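Local coordinates for flagellar hook associated protein type 3 FlgL (Legionella pneumophila subsp. pneumophila, PDB 5YTI), which is probably a structural component of the bacterial flagellum, a hook-associated protein of the flagellin family expected to sit at the junction between hook and filament, at residues A166-T178 with R348-Y362. Sequence-based numbering, arbitrary orientation.
Sequences AVTTSLLVAVNDT and RLNQLETAEKANNDY
Arg348 reaches from the helix to two places on the chain leaving strand 171-174, its length and several N-H groups serving a carbonyl and a carboxylate at once. Its NH1 donates to Ala174 O at 2.9 Å; that oxygen lies close to the guanidinium plane, whereas NH1 approaches from well above the carbonyl plane. NH2 forms a salt bridge with Asp177, spanning OD1 at 3.2 Å and OD2 at 3.1 Å on their syn sides. With the planes 68° apart, one nitrogen serves both oxygens, unlike the flat two-nitrogen pairing. A bend at chi3 (-91°) turns the arginine's planar end along the loop, and its aliphatic stem passes Val173 CG1. Farther along the helix, the Asn359 amide donates through ND2 to Val167 O (2.8 Å), where the chain turns a corner. Between these polar ends, branched apolar side chains suit the buried middle: Leu352 CD2 lies 4.0 Å from both Val167 CG2 and Val173 CG2. The Ala355 methyl faces Thr168 CG2. Strands 164-168 and 171-174 form a β-hairpin along the long C-terminal helix 316-374, strand 171-174 running roughly antiparallel to it (142°). Leu171 CD1 touches Gln351 NE2 (3.6 Å). In the second shell, Asp344 supplies Arg348 NH2 with another carboxylate, and Phe62 of helix 49-96 packs against Asn359.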
loop_
_atom_site.group_PDB
_atom_site.type_symbol
_atom_site.label_atom_id
_atom_site.label_comp_id
_atom_site.label_asym_id
_atom_site.label_seq_id
_atom_site.Cartn_x
_atom_site.Cartn_y
_atom_site.Cartn_z
ATOM N N ALA A 166 12.837 -23.222 -12.007
ATOM C CA ALA A 166 13.061 -24.540 -11.431
ATOM C C ALA A 166 14.508 -24.596 -10.934
ATOM O O ALA A 166 15.439 -24.376 -11.717
ATOM C CB ALA A 166 12.803 -25.622 -12.471
ATOM N N VAL A 167 14.681 -24.840 -9.629
ATOM C CA VAL A 167 16.000 -25.009 -9.003
ATOM C C VAL A 167 16.122 -26.308 -8.181
ATOM O O VAL A 167 17.171 -26.575 -7.587
ATOM C CB VAL A 167 16.355 -23.781 -8.136
ATOM C CG1 VAL A 167 16.397 -22.531 -8.997
ATOM C CG2 VAL A 167 15.351 -23.570 -7.014
ATOM N N THR A 168 15.022 -27.076 -8.121
ATOM C CA THR A 168 14.987 -28.512 -7.766
ATOM C C THR A 168 13.789 -29.098 -8.532
ATOM O O THR A 168 13.198 -28.390 -9.354
ATOM C CB THR A 168 14.821 -28.777 -6.248
ATOM O OG1 THR A 168 13.467 -28.501 -5.839
ATOM C CG2 THR A 168 15.825 -27.959 -5.410
ATOM N N THR A 169 13.402 -30.352 -8.268
ATOM C CA THR A 169 12.354 -31.019 -9.095
ATOM C C THR A 169 10.941 -30.466 -8.882
ATOM O O THR A 169 10.045 -30.645 -9.729
ATOM C CB THR A 169 12.281 -32.546 -8.872
ATOM O OG1 THR A 169 13.548 -33.041 -8.440
ATOM C CG2 THR A 169 11.855 -33.257 -10.177
ATOM N N SER A 170 10.753 -29.803 -7.748
ATOM C CA SER A 170 9.438 -29.352 -7.353
ATOM C C SER A 170 9.499 -28.012 -6.627
ATOM O O SER A 170 8.587 -27.675 -5.873
ATOM C CB SER A 170 8.825 -30.408 -6.444
ATOM O OG SER A 170 9.681 -30.588 -5.332
ATOM N N LEU A 171 10.565 -27.249 -6.848
ATOM C CA LEU A 171 10.639 -25.901 -6.282
ATOM C C LEU A 171 10.914 -24.840 -7.344
ATOM O O LEU A 171 11.935 -24.871 -8.033
ATOM C CB LEU A 171 11.694 -25.823 -5.173
ATOM C CG LEU A 171 11.718 -24.520 -4.373
ATOM C CD1 LEU A 171 10.367 -24.318 -3.696
ATOM C CD2 LEU A 171 12.877 -24.518 -3.370
ATOM N N LEU A 172 9.973 -23.916 -7.478
ATOM C CA LEU A 172 10.163 -22.742 -8.301
ATOM C C LEU A 172 10.499 -21.585 -7.350
ATOM O O LEU A 172 9.982 -21.515 -6.244
ATOM C CB LEU A 172 8.896 -22.453 -9.117
ATOM C CG LEU A 172 8.605 -23.253 -10.394
ATOM C CD1 LEU A 172 8.740 -24.749 -10.123
ATOM C CD2 LEU A 172 7.223 -22.926 -10.991
ATOM N N VAL A 173 11.381 -20.692 -7.783
ATOM C CA VAL A 173 11.793 -19.498 -7.010
ATOM C C VAL A 173 11.776 -18.237 -7.901
ATOM O O VAL A 173 12.220 -18.270 -9.045
ATOM C CB VAL A 173 13.228 -19.659 -6.478
ATOM C CG1 VAL A 173 13.756 -18.351 -5.899
ATOM C CG2 VAL A 173 13.270 -20.769 -5.456
ATOM N N ALA A 174 11.288 -17.112 -7.388
ATOM C CA ALA A 174 11.209 -15.899 -8.219
ATOM C C ALA A 174 12.563 -15.199 -8.277
ATOM O O ALA A 174 13.171 -14.988 -7.240
ATOM C CB ALA A 174 10.144 -14.952 -7.682
ATOM N N VAL A 175 13.027 -14.830 -9.470
ATOM C CA VAL A 175 14.367 -14.284 -9.589
ATOM C C VAL A 175 14.375 -12.798 -9.831
ATOM O O VAL A 175 15.416 -12.236 -10.173
ATOM C CB VAL A 175 15.168 -14.947 -10.714
ATOM C CG1 VAL A 175 15.186 -16.446 -10.525
ATOM C CG2 VAL A 175 14.593 -14.585 -12.071
ATOM N N ASN A 176 13.228 -12.155 -9.665
ATOM C CA ASN A 176 13.141 -10.706 -9.809
ATOM C C ASN A 176 11.975 -10.176 -9.035
ATOM O O ASN A 176 11.125 -10.931 -8.556
ATOM C CB ASN A 176 12.994 -10.298 -11.285
ATOM C CG ASN A 176 11.685 -10.745 -11.902
ATOM O OD1 ASN A 176 11.332 -11.914 -11.885
ATOM N ND2 ASN A 176 10.975 -9.811 -12.479
ATOM N N ASP A 177 11.951 -8.858 -8.904
ATOM C CA ASP A 177 10.765 -8.150 -8.441
ATOM C C ASP A 177 10.406 -7.096 -9.488
ATOM O O ASP A 177 11.172 -6.873 -10.433
ATOM C CB ASP A 177 11.004 -7.508 -7.087
ATOM C CG ASP A 177 11.289 -8.519 -5.994
ATOM O OD1 ASP A 177 12.467 -8.908 -5.836
ATOM O OD2 ASP A 177 10.345 -8.890 -5.252
ATOM N N THR A 178 9.242 -6.463 -9.344
ATOM C CA THR A 178 8.801 -5.508 -10.353
ATOM C C THR A 178 8.481 -4.142 -9.777
ATOM O O THR A 178 8.028 -4.016 -8.644
ATOM C CB THR A 178 7.619 -6.053 -11.197
ATOM O OG1 THR A 178 6.429 -6.168 -10.403
ATOM C CG2 THR A 178 7.992 -7.400 -11.771
ATOM N N ARG A 348 14.079 -16.139 -0.112
ATOM C CA ARG A 348 14.354 -16.838 -1.353
ATOM C C ARG A 348 15.791 -17.322 -1.421
ATOM O O ARG A 348 16.065 -18.443 -1.821
ATOM C CB ARG A 348 14.034 -15.941 -2.540
ATOM C CG ARG A 348 12.551 -15.876 -2.833
ATOM C CD ARG A 348 12.282 -14.977 -4.003
ATOM N NE ARG A 348 12.048 -13.606 -3.601
ATOM C CZ ARG A 348 12.042 -12.562 -4.431
ATOM N NH1 ARG A 348 12.279 -12.696 -5.730
ATOM N NH2 ARG A 348 11.816 -11.348 -3.946
ATOM N N LEU A 349 16.721 -16.491 -1.017
ATOM C CA LEU A 349 18.072 -16.957 -0.931
ATOM C C LEU A 349 18.165 -18.141 0.019
ATOM O O LEU A 349 18.946 -19.038 -0.224
ATOM C CB LEU A 349 18.982 -15.844 -0.458
ATOM C CG LEU A 349 19.117 -14.641 -1.400
ATOM C CD1 LEU A 349 19.775 -13.418 -0.737
ATOM C CD2 LEU A 349 19.867 -15.049 -2.657
ATOM N N ASN A 350 17.397 -18.154 1.109
ATOM C CA ASN A 350 17.481 -19.290 2.034
ATOM C C ASN A 350 16.833 -20.523 1.384
ATOM O O ASN A 350 17.240 -21.656 1.659
ATOM C CB ASN A 350 16.911 -18.974 3.427
ATOM C CG ASN A 350 17.901 -18.210 4.317
ATOM O OD1 ASN A 350 19.095 -18.521 4.378
ATOM N ND2 ASN A 350 17.396 -17.211 5.024
ATOM N N GLN A 351 15.855 -20.306 0.499
ATOM C CA GLN A 351 15.289 -21.411 -0.319
ATOM C C GLN A 351 16.348 -21.978 -1.291
ATOM O O GLN A 351 16.340 -23.168 -1.583
ATOM C CB GLN A 351 14.011 -20.971 -1.090
ATOM C CG GLN A 351 12.698 -21.061 -0.288
ATOM C CD GLN A 351 11.436 -20.924 -1.143
ATOM O OE1 GLN A 351 11.275 -19.958 -1.908
ATOM N NE2 GLN A 351 10.533 -21.902 -1.017
ATOM N N LEU A 352 17.248 -21.115 -1.768
ATOM C CA LEU A 352 18.291 -21.496 -2.710
ATOM C C LEU A 352 19.432 -22.226 -2.043
ATOM O O LEU A 352 19.814 -23.297 -2.506
ATOM C CB LEU A 352 18.839 -20.281 -3.453
ATOM C CG LEU A 352 17.825 -19.539 -4.342
ATOM C CD1 LEU A 352 18.426 -18.266 -4.931
ATOM C CD2 LEU A 352 17.297 -20.454 -5.445
ATOM N N GLU A 353 19.983 -21.680 -0.965
ATOM C CA GLU A 353 21.024 -22.407 -0.241
ATOM C C GLU A 353 20.440 -23.762 0.243
ATOM O O GLU A 353 21.163 -24.747 0.375
ATOM C CB GLU A 353 21.693 -21.562 0.879
ATOM C CG GLU A 353 22.508 -20.339 0.391
ATOM C CD GLU A 353 23.750 -20.650 -0.493
ATOM O OE1 GLU A 353 24.733 -19.883 -0.412
ATOM O OE2 GLU A 353 23.777 -21.616 -1.296
ATOM N N THR A 354 19.129 -23.837 0.439
ATOM C CA THR A 354 18.469 -25.142 0.607
ATOM C C THR A 354 18.615 -26.048 -0.621
ATOM O O THR A 354 18.955 -27.227 -0.492
ATOM C CB THR A 354 16.970 -24.979 0.926
ATOM O OG1 THR A 354 16.762 -25.313 2.293
ATOM C CG2 THR A 354 16.067 -25.876 0.039
ATOM N N ALA A 355 18.339 -25.499 -1.802
ATOM C CA ALA A 355 18.379 -26.259 -3.037
ATOM C C ALA A 355 19.800 -26.741 -3.435
ATOM O O ALA A 355 19.936 -27.801 -4.039
ATOM C CB ALA A 355 17.744 -25.445 -4.153
ATOM N N GLU A 356 20.847 -25.987 -3.095
ATOM C CA GLU A 356 22.240 -26.388 -3.413
ATOM C C GLU A 356 22.645 -27.687 -2.682
ATOM O O GLU A 356 23.387 -28.499 -3.247
ATOM C CB GLU A 356 23.236 -25.235 -3.109
ATOM C CG GLU A 356 24.669 -25.393 -3.631
ATOM C CD GLU A 356 25.500 -24.108 -3.523
ATOM O OE1 GLU A 356 25.131 -23.177 -2.759
ATOM O OE2 GLU A 356 26.543 -24.022 -4.208
ATOM N N LYS A 357 22.153 -27.879 -1.445
ATOM C CA LYS A 357 22.415 -29.108 -0.665
ATOM C C LYS A 357 21.545 -30.268 -1.163
ATOM O O LYS A 357 21.971 -31.432 -1.123
ATOM C CB LYS A 357 22.190 -28.903 0.848
ATOM C CG LYS A 357 22.403 -30.164 1.697
ATOM N N ALA A 358 20.339 -29.944 -1.632
ATOM C CA ALA A 358 19.364 -30.951 -2.059
ATOM C C ALA A 358 19.628 -31.476 -3.475
ATOM O O ALA A 358 19.211 -32.582 -3.814
ATOM C CB ALA A 358 17.959 -30.385 -1.975
ATOM N N ASN A 359 20.288 -30.673 -4.309
ATOM C CA ASN A 359 20.698 -31.112 -5.648
ATOM C C ASN A 359 22.025 -31.885 -5.598
ATOM O O ASN A 359 22.277 -32.731 -6.429
ATOM C CB ASN A 359 20.791 -29.918 -6.612
ATOM C CG ASN A 359 19.420 -29.373 -7.002
ATOM O OD1 ASN A 359 18.387 -29.966 -6.680
ATOM N ND2 ASN A 359 19.405 -28.254 -7.709
ATOM N N ASN A 360 22.881 -31.611 -4.621
ATOM C CA ASN A 360 24.064 -32.449 -4.466
ATOM C C ASN A 360 23.666 -33.769 -3.755
ATOM O O ASN A 360 24.413 -34.733 -3.834
ATOM C CB ASN A 360 25.249 -31.709 -3.772
ATOM C CG ASN A 360 26.154 -30.929 -4.763
ATOM O OD1 ASN A 360 26.507 -31.414 -5.858
ATOM N ND2 ASN A 360 26.550 -29.715 -4.357
ATOM N N ASP A 361 22.504 -33.814 -3.081
ATOM C CA ASP A 361 21.972 -35.072 -2.457
ATOM C C ASP A 361 21.362 -36.010 -3.525
ATOM O O ASP A 361 21.519 -37.239 -3.463
ATOM C CB ASP A 361 20.877 -34.796 -1.382
ATOM C CG ASP A 361 21.431 -34.443 0.016
ATOM O OD1 ASP A 361 22.567 -34.822 0.354
ATOM O OD2 ASP A 361 20.694 -33.790 0.796
ATOM N N TYR A 362 20.664 -35.396 -4.489
ATOM C CA TYR A 362 19.928 -36.060 -5.590
ATOM C C TYR A 362 20.867 -36.487 -6.739
ATOM O O TYR A 362 20.471 -37.232 -7.632
ATOM C CB TYR A 362 18.828 -35.096 -6.100
ATOM C CG TYR A 362 17.781 -35.638 -7.082
ATOM C CD1 TYR A 362 17.253 -36.929 -6.955
ATOM C CD2 TYR A 362 17.275 -34.826 -8.112
ATOM C CE1 TYR A 362 16.292 -37.405 -7.845
ATOM C CE2 TYR A 362 16.313 -35.294 -8.998
ATOM C CZ TYR A 362 15.825 -36.580 -8.857
ATOM O OH TYR A 362 14.872 -37.047 -9.725
#